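Local coordinates for purine nucleoside phosphorylase (PDB 6TK9), which catalyses the phosphorolysis of purine nucleosides, probably inosine and guanosine among them, to the free base and ribose 1-phosphate, at residues T110-G115 and T231-A236; P118-G123 and H177-V182; I125-D130 and E162-A167; A171-L176 and F260-R265. All blocks are in the same frame, centred on the assembly; numbering follows the deposited sequence.

Contact 1 of 4, residues T110-G115 and T231-A236. With PO4 (phosphate ion), chain G.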
# COMPACT_ATOMS: atom_id res chain seq x y z
N THR A 110 9.86 13.20 -25.94
CA THR A 110 10.84 12.13 -25.70
C THR A 110 11.76 12.57 -24.55
O THR A 110 12.02 13.78 -24.44
CB THR A 110 11.63 11.77 -26.97
OG1 THR A 110 12.74 12.66 -27.14
CG2 THR A 110 10.75 11.77 -28.21
N SER A 111 12.24 11.60 -23.76
CA SER A 111 13.06 11.82 -22.55
C SER A 111 13.95 10.59 -22.32
O SER A 111 13.60 9.49 -22.80
CB SER A 111 12.17 12.08 -21.34
OG SER A 111 11.14 11.10 -21.27
N ALA A 112 15.06 10.78 -21.62
CA ALA A 112 15.75 9.69 -20.89
C ALA A 112 15.06 9.52 -19.53
O ALA A 112 14.73 10.56 -18.92
CB ALA A 112 17.22 9.99 -20.75
N ALA A 113 14.83 8.29 -19.09
CA ALA A 113 14.12 7.97 -17.83
C ALA A 113 14.76 6.76 -17.19
O ALA A 113 15.23 5.91 -17.96
CB ALA A 113 12.67 7.69 -18.09
N GLY A 114 14.73 6.70 -15.86
CA GLY A 114 14.95 5.47 -15.07
C GLY A 114 13.75 4.54 -15.13
O GLY A 114 12.59 5.04 -15.14
N GLY A 115 14.00 3.22 -15.21
CA GLY A 115 12.98 2.18 -15.00
C GLY A 115 12.72 1.91 -13.52
O GLY A 115 13.68 1.57 -12.82
N THR A 231 13.41 6.53 -23.36
CA THR A 231 14.49 5.53 -23.38
C THR A 231 14.74 5.18 -21.91
O THR A 231 15.07 6.09 -21.14
CB THR A 231 15.74 6.09 -24.08
OG1 THR A 231 15.43 6.29 -25.47
CG2 THR A 231 16.92 5.16 -23.91
N ILE A 232 14.50 3.94 -21.54
CA ILE A 232 14.83 3.46 -20.17
C ILE A 232 16.36 3.26 -20.14
O ILE A 232 16.82 2.15 -20.39
CB ILE A 232 14.02 2.20 -19.83
CG1 ILE A 232 12.52 2.46 -19.97
CG2 ILE A 232 14.39 1.68 -18.45
CD1 ILE A 232 11.99 3.50 -19.03
N THR A 233 17.09 4.33 -19.88
CA THR A 233 18.57 4.42 -19.94
C THR A 233 19.21 3.59 -18.82
O THR A 233 20.33 3.09 -19.02
CB THR A 233 19.01 5.88 -19.87
OG1 THR A 233 18.39 6.44 -18.71
CG2 THR A 233 18.63 6.67 -21.11
N ASP A 234 18.53 3.47 -17.68
CA ASP A 234 19.03 2.74 -16.48
C ASP A 234 17.84 2.05 -15.81
O ASP A 234 16.69 2.33 -16.19
CB ASP A 234 19.81 3.67 -15.53
CG ASP A 234 19.01 4.82 -14.91
OD1 ASP A 234 18.55 5.70 -15.68
OD2 ASP A 234 18.87 4.86 -13.67
N MET A 235 18.12 1.17 -14.86
CA MET A 235 17.08 0.52 -14.03
C MET A 235 17.22 1.11 -12.61
O MET A 235 18.24 0.86 -11.94
CB MET A 235 17.24 -1.01 -14.06
CG MET A 235 16.74 -1.64 -15.38
SD MET A 235 15.06 -1.11 -15.88
CE MET A 235 14.10 -1.72 -14.49
N ALA A 236 16.26 1.95 -12.24
CA ALA A 236 16.14 2.62 -10.93
C ALA A 236 15.32 1.71 -10.01
O ALA A 236 14.09 1.93 -9.85
CB ALA A 236 15.52 3.99 -11.10
P PO4 G . 15.26 14.50 -20.29
O1 PO4 G . 15.21 15.99 -20.67
O2 PO4 G . 16.41 14.24 -19.33
O3 PO4 G . 15.45 13.63 -21.52
O4 PO4 G . 13.92 14.13 -19.66

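Contact 2 of 4, residues P118-G123 and H177-V182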
# COMPACT_ATOMS: atom_id res chain seq x y z
N PRO A 118 10.51 -3.34 -12.22
CA PRO A 118 11.66 -4.25 -12.28
C PRO A 118 11.70 -5.13 -13.55
O PRO A 118 12.75 -5.67 -13.84
CB PRO A 118 11.51 -5.15 -11.03
CG PRO A 118 10.54 -4.40 -10.14
CD PRO A 118 9.62 -3.66 -11.09
N ARG A 119 10.56 -5.25 -14.25
CA ARG A 119 10.37 -6.10 -15.45
C ARG A 119 11.11 -5.47 -16.63
O ARG A 119 11.73 -6.24 -17.38
CB ARG A 119 8.87 -6.30 -15.74
CG ARG A 119 8.06 -6.82 -14.56
CD ARG A 119 7.22 -8.04 -14.89
NE ARG A 119 7.00 -8.87 -13.70
CZ ARG A 119 5.85 -8.98 -13.03
NH1 ARG A 119 4.77 -8.32 -13.42
NH2 ARG A 119 5.79 -9.77 -11.97
N PHE A 120 11.07 -4.14 -16.74
CA PHE A 120 11.78 -3.30 -17.74
C PHE A 120 13.28 -3.65 -17.79
O PHE A 120 13.80 -4.24 -16.83
CB PHE A 120 11.66 -1.81 -17.39
CG PHE A 120 10.31 -1.13 -17.54
CD1 PHE A 120 9.13 -1.84 -17.70
CD2 PHE A 120 10.24 0.25 -17.45
CE1 PHE A 120 7.91 -1.18 -17.82
CE2 PHE A 120 9.02 0.91 -17.58
CZ PHE A 120 7.86 0.19 -17.76
N ARG A 121 13.96 -3.25 -18.87
CA ARG A 121 15.42 -3.45 -19.11
C ARG A 121 16.04 -2.13 -19.59
O ARG A 121 15.42 -1.45 -20.44
CB ARG A 121 15.68 -4.57 -20.13
CG ARG A 121 14.88 -4.46 -21.43
CD ARG A 121 15.46 -5.16 -22.66
NE ARG A 121 16.67 -4.51 -23.15
CZ ARG A 121 17.59 -5.08 -23.92
NH1 ARG A 121 17.46 -6.34 -24.31
NH2 ARG A 121 18.66 -4.39 -24.29
N ALA A 122 17.23 -1.80 -19.08
CA ALA A 122 18.14 -0.78 -19.66
C ALA A 122 18.22 -1.00 -21.18
O ALA A 122 18.33 -2.19 -21.61
CB ALA A 122 19.51 -0.88 -19.02
N GLY A 123 18.14 0.09 -21.95
CA GLY A 123 18.12 0.07 -23.42
C GLY A 123 16.70 0.02 -24.00
O GLY A 123 16.56 0.30 -25.21
N HIS A 177 9.82 -4.91 -28.77
CA HIS A 177 9.04 -5.09 -27.51
C HIS A 177 8.94 -3.73 -26.82
O HIS A 177 9.99 -3.26 -26.32
CB HIS A 177 9.64 -6.13 -26.56
CG HIS A 177 8.83 -6.29 -25.32
ND1 HIS A 177 7.44 -6.32 -25.35
CD2 HIS A 177 9.19 -6.43 -24.02
CE1 HIS A 177 6.99 -6.47 -24.12
NE2 HIS A 177 8.04 -6.54 -23.29
N LEU A 178 7.73 -3.16 -26.83
CA LEU A 178 7.38 -1.81 -26.31
C LEU A 178 6.85 -1.95 -24.88
O LEU A 178 5.70 -2.43 -24.74
CB LEU A 178 6.34 -1.18 -27.23
CG LEU A 178 5.87 0.24 -26.88
CD1 LEU A 178 7.02 1.24 -26.94
CD2 LEU A 178 4.76 0.66 -27.83
N PHE A 179 7.68 -1.60 -23.89
CA PHE A 179 7.27 -1.38 -22.48
C PHE A 179 6.30 -0.21 -22.43
O PHE A 179 6.36 0.69 -23.30
CB PHE A 179 8.44 -1.09 -21.56
CG PHE A 179 9.44 -2.20 -21.47
CD1 PHE A 179 9.08 -3.42 -20.92
CD2 PHE A 179 10.71 -2.06 -22.00
CE1 PHE A 179 10.00 -4.46 -20.85
CE2 PHE A 179 11.63 -3.10 -21.96
CZ PHE A 179 11.27 -4.30 -21.38
N GLU A 180 5.41 -0.25 -21.44
CA GLU A 180 4.31 0.72 -21.25
C GLU A 180 4.28 1.09 -19.77
O GLU A 180 4.66 0.24 -18.96
CB GLU A 180 2.99 0.10 -21.72
CG GLU A 180 3.03 -0.43 -23.16
CD GLU A 180 1.68 -0.90 -23.66
OE1 GLU A 180 0.74 -0.99 -22.84
OE2 GLU A 180 1.56 -1.17 -24.87
N GLY A 181 3.87 2.31 -19.42
CA GLY A 181 3.60 2.63 -18.01
C GLY A 181 3.44 4.11 -17.72
O GLY A 181 3.26 4.93 -18.66
N VAL A 182 3.50 4.40 -16.42
CA VAL A 182 3.23 5.72 -15.80
C VAL A 182 4.56 6.41 -15.58
O VAL A 182 5.43 5.76 -14.93
CB VAL A 182 2.49 5.55 -14.46
CG1 VAL A 182 2.21 6.89 -13.79
CG2 VAL A 182 1.23 4.74 -14.64

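Contact 3 of 4, residues I125-D130 and E162-A167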
# COMPACT_ATOMS: atom_id res chain seq x y z
N ILE A 125 12.41 0.80 -24.47
CA ILE A 125 11.60 2.01 -24.78
C ILE A 125 10.22 1.84 -24.11
O ILE A 125 9.61 0.74 -24.22
CB ILE A 125 11.50 2.18 -26.30
CG1 ILE A 125 12.88 2.35 -26.95
CG2 ILE A 125 10.56 3.31 -26.66
CD1 ILE A 125 12.83 2.45 -28.46
N MET A 126 9.77 2.89 -23.42
CA MET A 126 8.49 2.89 -22.66
C MET A 126 7.60 3.94 -23.29
O MET A 126 7.98 5.11 -23.29
CB MET A 126 8.67 3.21 -21.17
CG MET A 126 7.38 3.07 -20.36
SD MET A 126 7.46 3.79 -18.68
CE MET A 126 6.85 5.45 -18.98
N LEU A 127 6.48 3.49 -23.86
CA LEU A 127 5.33 4.34 -24.22
C LEU A 127 4.70 4.86 -22.92
O LEU A 127 4.50 4.05 -22.01
CB LEU A 127 4.36 3.47 -25.01
CG LEU A 127 3.04 4.13 -25.40
CD1 LEU A 127 3.29 5.29 -26.33
CD2 LEU A 127 2.11 3.10 -26.04
N HIS A 128 4.43 6.15 -22.84
CA HIS A 128 3.74 6.78 -21.69
C HIS A 128 2.24 6.48 -21.80
O HIS A 128 1.67 6.81 -22.86
CB HIS A 128 3.99 8.29 -21.66
CG HIS A 128 5.39 8.68 -21.32
ND1 HIS A 128 5.70 9.94 -20.86
CD2 HIS A 128 6.56 7.99 -21.38
CE1 HIS A 128 7.00 10.01 -20.65
NE2 HIS A 128 7.56 8.82 -20.95
N LEU A 129 1.65 5.90 -20.76
CA LEU A 129 0.18 5.70 -20.65
C LEU A 129 -0.43 6.76 -19.75
O LEU A 129 -1.58 7.09 -19.99
CB LEU A 129 -0.08 4.31 -20.08
CG LEU A 129 0.34 3.19 -21.00
CD1 LEU A 129 -0.05 1.84 -20.42
CD2 LEU A 129 -0.27 3.38 -22.38
N ASP A 130 0.30 7.25 -18.75
CA ASP A 130 -0.18 8.29 -17.79
C ASP A 130 1.01 8.88 -17.04
O ASP A 130 2.16 8.39 -17.21
CB ASP A 130 -1.18 7.69 -16.80
CG ASP A 130 -2.26 8.64 -16.34
OD1 ASP A 130 -2.26 9.77 -16.82
OD2 ASP A 130 -3.07 8.22 -15.48
N GLU A 162 -5.46 7.28 -29.45
CA GLU A 162 -5.22 6.84 -30.86
C GLU A 162 -3.71 6.69 -31.08
O GLU A 162 -3.28 5.72 -31.76
CB GLU A 162 -5.86 7.78 -31.89
CG GLU A 162 -7.33 7.53 -32.21
CD GLU A 162 -7.82 8.16 -33.52
OE1 GLU A 162 -8.06 9.39 -33.55
OE2 GLU A 162 -7.95 7.42 -34.54
N LEU A 163 -2.91 7.60 -30.53
CA LEU A 163 -1.44 7.58 -30.71
C LEU A 163 -0.84 6.41 -29.93
O LEU A 163 0.21 5.91 -30.36
CB LEU A 163 -0.87 8.93 -30.28
CG LEU A 163 -1.33 10.12 -31.13
CD1 LEU A 163 -0.51 11.36 -30.84
CD2 LEU A 163 -1.27 9.80 -32.62
N ILE A 164 -1.50 5.98 -28.84
CA ILE A 164 -1.02 4.83 -28.03
C ILE A 164 -1.20 3.56 -28.87
O ILE A 164 -0.29 2.70 -28.88
CB ILE A 164 -1.73 4.78 -26.65
CG1 ILE A 164 -1.03 5.71 -25.66
CG2 ILE A 164 -1.84 3.36 -26.10
CD1 ILE A 164 -1.93 6.24 -24.56
N GLU A 165 -2.35 3.43 -29.52
CA GLU A 165 -2.65 2.25 -30.37
C GLU A 165 -1.63 2.24 -31.51
O GLU A 165 -1.07 1.15 -31.80
CB GLU A 165 -4.11 2.24 -30.86
CG GLU A 165 -5.13 2.04 -29.75
CD GLU A 165 -5.53 0.61 -29.39
OE1 GLU A 165 -4.63 -0.24 -29.15
OE2 GLU A 165 -6.76 0.35 -29.32
N LEU A 166 -1.36 3.42 -32.09
CA LEU A 166 -0.40 3.57 -33.22
C LEU A 166 0.99 3.13 -32.77
O LEU A 166 1.66 2.39 -33.52
CB LEU A 166 -0.38 5.03 -33.70
CG LEU A 166 0.49 5.26 -34.93
CD1 LEU A 166 -0.23 4.76 -36.19
CD2 LEU A 166 0.87 6.71 -35.08
N ALA A 167 1.41 3.59 -31.59
CA ALA A 167 2.72 3.29 -31.00
C ALA A 167 2.84 1.78 -30.83
O ALA A 167 3.95 1.26 -31.05
CB ALA A 167 2.90 4.03 -29.68

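Contact 4 of 4, residues A171-L176 and F260-R265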
# COMPACT_ATOMS: atom_id res chain seq x y z
N ALA A 171 5.39 -0.84 -33.11
CA ALA A 171 6.35 -1.70 -32.36
C ALA A 171 6.26 -3.14 -32.88
O ALA A 171 7.32 -3.72 -33.23
CB ALA A 171 6.09 -1.65 -30.88
N ARG A 172 5.04 -3.68 -32.95
CA ARG A 172 4.76 -5.03 -33.53
C ARG A 172 5.42 -5.12 -34.91
O ARG A 172 6.32 -5.96 -35.05
CB ARG A 172 3.25 -5.28 -33.53
CG ARG A 172 2.74 -5.59 -32.13
CD ARG A 172 1.28 -5.34 -31.76
NE ARG A 172 0.32 -4.89 -32.75
CZ ARG A 172 -0.70 -4.06 -32.47
NH1 ARG A 172 -0.87 -3.59 -31.24
NH2 ARG A 172 -1.54 -3.68 -33.42
N ARG A 173 5.05 -4.23 -35.85
CA ARG A 173 5.62 -4.12 -37.22
C ARG A 173 7.16 -4.24 -37.17
O ARG A 173 7.70 -5.07 -37.93
CB ARG A 173 5.13 -2.82 -37.86
CG ARG A 173 5.18 -2.77 -39.39
CD ARG A 173 6.35 -1.96 -39.95
NE ARG A 173 7.46 -2.78 -40.44
CZ ARG A 173 8.69 -2.35 -40.76
NH1 ARG A 173 9.01 -1.07 -40.65
NH2 ARG A 173 9.60 -3.21 -41.18
N GLN A 174 7.84 -3.52 -36.27
CA GLN A 174 9.33 -3.43 -36.24
C GLN A 174 9.93 -4.56 -35.38
O GLN A 174 11.14 -4.48 -35.09
CB GLN A 174 9.83 -2.06 -35.74
CG GLN A 174 9.34 -0.88 -36.58
CD GLN A 174 9.94 0.47 -36.24
OE1 GLN A 174 9.58 1.49 -36.84
NE2 GLN A 174 10.88 0.50 -35.29
N ASP A 175 9.14 -5.58 -35.02
CA ASP A 175 9.54 -6.70 -34.11
C ASP A 175 10.25 -6.12 -32.86
O ASP A 175 11.30 -6.67 -32.44
CB ASP A 175 10.36 -7.76 -34.86
CG ASP A 175 10.42 -9.11 -34.16
OD1 ASP A 175 9.34 -9.63 -33.78
OD2 ASP A 175 11.55 -9.64 -33.97
N LEU A 176 9.67 -5.06 -32.27
CA LEU A 176 10.21 -4.28 -31.12
C LEU A 176 9.28 -4.46 -29.91
O LEU A 176 8.06 -4.24 -30.06
CB LEU A 176 10.31 -2.82 -31.59
CG LEU A 176 11.00 -1.81 -30.67
CD1 LEU A 176 9.97 -1.09 -29.82
CD2 LEU A 176 12.09 -2.44 -29.81
N PHE A 260 15.74 3.54 -31.59
CA PHE A 260 14.80 4.62 -31.16
C PHE A 260 14.43 5.56 -32.33
O PHE A 260 13.26 5.99 -32.45
CB PHE A 260 15.42 5.39 -29.99
CG PHE A 260 14.64 6.61 -29.58
CD1 PHE A 260 13.50 6.49 -28.81
CD2 PHE A 260 15.04 7.88 -29.97
CE1 PHE A 260 12.77 7.61 -28.43
CE2 PHE A 260 14.30 8.99 -29.61
CZ PHE A 260 13.17 8.85 -28.84
N ARG A 261 15.40 5.93 -33.17
CA ARG A 261 15.13 6.79 -34.36
C ARG A 261 14.28 6.00 -35.36
O ARG A 261 13.34 6.61 -35.95
CB ARG A 261 16.43 7.22 -35.04
CG ARG A 261 17.21 8.23 -34.24
CD ARG A 261 18.61 8.40 -34.79
NE ARG A 261 19.46 8.61 -33.65
CZ ARG A 261 20.62 8.03 -33.45
NH1 ARG A 261 21.13 7.22 -34.36
NH2 ARG A 261 21.29 8.29 -32.34
N ARG A 262 14.57 4.70 -35.51
CA ARG A 262 13.79 3.80 -36.40
C ARG A 262 12.34 3.75 -35.91
O ARG A 262 11.43 3.65 -36.77
CB ARG A 262 14.40 2.40 -36.45
CG ARG A 262 13.84 1.55 -37.58
CD ARG A 262 14.23 0.09 -37.47
NE ARG A 262 13.29 -0.71 -38.25
CZ ARG A 262 12.96 -1.98 -38.01
NH1 ARG A 262 13.49 -2.64 -36.99
NH2 ARG A 262 12.08 -2.58 -38.79
N TYR A 263 12.12 3.84 -34.59
CA TYR A 263 10.78 3.74 -33.97
C TYR A 263 10.07 5.08 -34.19
O TYR A 263 8.92 5.08 -34.70
CB TYR A 263 10.86 3.25 -32.52
CG TYR A 263 9.52 3.11 -31.84
CD1 TYR A 263 8.59 2.19 -32.28
CD2 TYR A 263 9.17 3.92 -30.78
CE1 TYR A 263 7.33 2.08 -31.69
CE2 TYR A 263 7.94 3.81 -30.16
CZ TYR A 263 7.01 2.89 -30.61
OH TYR A 263 5.79 2.82 -30.01
N VAL A 264 10.73 6.20 -33.88
CA VAL A 264 10.10 7.55 -33.98
C VAL A 264 9.67 7.75 -35.43
O VAL A 264 8.51 8.18 -35.66
CB VAL A 264 11.05 8.67 -33.51
CG1 VAL A 264 10.45 10.04 -33.79
CG2 VAL A 264 11.39 8.55 -32.03
N ARG A 265 10.56 7.41 -36.36
CA ARG A 265 10.32 7.50 -37.83
C ARG A 265 9.10 6.65 -38.18
O ARG A 265 8.21 7.17 -38.88
CB ARG A 265 11.55 7.04 -38.63
CG ARG A 265 12.69 8.04 -38.70
CD ARG A 265 13.93 7.37 -39.27
NE ARG A 265 15.03 8.30 -39.44
CZ ARG A 265 15.11 9.22 -40.39
NH1 ARG A 265 14.13 9.36 -41.28
NH2 ARG A 265 16.17 10.01 -40.46

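Contact 1 of 4, residues T110-G115 and T231-A236
Ile232 keeps CG1 beside its own backbone N (chi1 -57°), and CG2 is thereby swung anti to that nitrogen and laid against the backbone of Gly115, with Ile232 CG2 3.6 Å from Gly115 N. In Thr233 the hydroxyl sits between N and the carbonyl carbon (chi1 53°), which leaves CG2 to meet Ala112 CB at 3.6 Å. Thr233 OG1 donates to Asp234 OD1 on the anti lone pair of that oxygen, 3.1 Å away, and so ties down the carboxylate whose OD1 also lies near Gly114 CA. The backbones pair as parallel neighbours in the central mixed sheet of the phosphorylase fold: Thr231 N bonds to Ser111 O, Ala113 N to Thr231 O at 3.0 Å, and Thr233 N to Ala113 O. Ala112 and Thr233 meet beneath helix 246-255, where both touch Val249. At Asp234 the strand turns a corner, yet Gly115 N still reaches Asp234 O in a nearly straight bond (169° at the hydrogen). On the side of residues 110-115 turned from residues 231-236, Ala112 N gives its hydrogen to phosphate O3 at 2.9 Å. Ser29, Arg80, His82 and Ser211 bind the same ion, which probably comes from the crystallisation liquor but occupies a site consistent with that of the phosphate substrate. Ser111 OG pairs with Ser230 OG. Past the corner Gly115, having no side chain, lets Met235 SD approach its CA to 4.0 Å, and Ala236 N makes a weak bond to Gly115 O.

Contact 2 of 4, residues P118-G123 and H177-V182
The loop that links strand 106-115 to strand 124-133 leans Phe120 on Phe179 of strand 179-185, near the surface of the subunit. Phe120 and Phe179 run alongside one another, pointing opposite ways, their planes 35° apart and their centroids 4.9 Å apart, an oblique pairing in which each ring receives an aliphatic C-H of the other residue. Phe179 CB lies over one face of the Phe120 ring, 4.0 Å from its centroid, and Phe120 CA lies over one face of the Phe179 ring at the same distance from that centroid, two reciprocal CH-pi contacts. The rings themselves come closest at Phe120 CD1 and Phe179 CD1, 3.6 Å apart. At the far end of the Phe120 ring, Glu180 O lies at the edge near the ring plane, 3.4 Å from Phe120 CZ.

Of the Arg121 side chain it is the CG methylene that meets the edge of the Phe179 ring: CG, placed between backbone N and carbonyl carbon (chi1 49°), is 3.6 Å from Phe179 CE2. The guanidinium is led off by a bend at chi3, and NE donates to Ala122 O from above the carbonyl plane. Met126, Ile232 and Met235 pack on Phe120, while Arg168 holds the Glu180 carboxylate in a salt bridge and His177 of a neighbouring subunit touches Glu180. No hydrogen bond crosses between residues 118-123 and 177-182. The loop therefore rests here on dispersion and CH-pi contacts, probably helped a little by the attraction between the positive rim of the Phe120 ring and the Glu180 carbonyl.

Contact 3 of 4, residues I125-D130 and E162-A167
Leu127 points its forked end at the helix, CG being anti to the backbone N (chi1 176°), and both methyls meet Ala167 CB: CD1 of Leu127 lies 3.6 Å from it and CD2 3.8 Å. Leu127 CD2 also reaches back along the helix to Ile164, 4.0 Å from Ile164 CG2 and 3.7 Å from Ile164 O. Leu129 approaches differently. Its side chain crosses that of Ile164 at about a right angle, with Leu129 CD2 touching both branches of the isoleucine, 4.0 Å from CD1 and as far from CG2. Ile164 thus fills the space between two leucines that sit two residues apart on the strand, and its CD1 extends on to His128 O. An alanine here is likely to leave Leu129 CD2 without its partner and open a gap between strand and helix. The His128 imidazole leads off to the other side, hydrogen-bonded to Tyr159 OH and Ser230 OG. The short segment axes pass 9.6 Å apart at 158°, nearly antiparallel. Strand 179-185 follows helix 161-173 and lies parallel to strand 124-133 as its neighbour, so this interface belongs to a beta-alpha-beta crossover of the alpha/beta phosphorylase fold, with a long loop before the helix.

Contact 4 of 4, residues A171-L176 and F260-R265
Gln174, the first residue past the helical part of helix 161-173, reaches from a Schellman C-cap across to Arg262 on helix 257-270. Gln174 and Arg262 lie side by side and point opposite ways, the amide stacked on the guanidinium with planes 11° apart. With CG of Arg262 anti to the backbone N (chi1 -167°) and the chain extended to NE, the guanidinium is carried out under Gln174 CB, which lies over one face, 3.8 Å from Arg262 NH2. A glycine in place of Gln174 would probably strip this face of its cover and let the Arg262 guanidinium turn. At the guanidinium edge stands Arg173, its NH2 3.5 Å from Arg262 NH2 and its plane steeply inclined; two like charges so close probably repel, though both residues are exposed to solvent. On the buried side Tyr263 has Ala171 N at its ring edge, with Ala171 CB 4.0 Å from Tyr263 CE1. Leu176 CD1 adds a looser contact, 4.3 Å from Tyr263 CD1. Farther out, Arg172 is paired with Asp175 of a neighbouring subunit in a salt bridge, and Asp175 likewise with Arg172 of that neighbouring subunit. Asp175, with a positive phi of 46°, ends the helix: Asp175 N bonds to Arg172 O, and Leu176 N to Ala171 O at 2.9 Å.

Contact 1 alone carries the phosphate. The centres of contacts 1 and 2 are about 9 Å apart, those of contacts 1 and 3 about 16 Å, and those of contacts 1 and 4 about 17 Å. Contacts 1, 2 and 3 share the sheet: Gly123 N probably bonds to Ile232 O (2.9 Å), and Leu129 N to Gly181 O (2.8 Å). Contacts 3 and 4 use the same helix, 161-173, and are joined again by a probable hydrogen bond between Tyr263 OH and Ala167 O, 2.6 Å. Phe260 of residues 260-265 packs on contact 1, its CZ 3.8 Å from Thr110 CB. Contacts 2, 3 and 4 also touch a neighbouring subunit; of these, 2 and 3 lie on the sheet that also bears the phosphate-binding strand of contact 1.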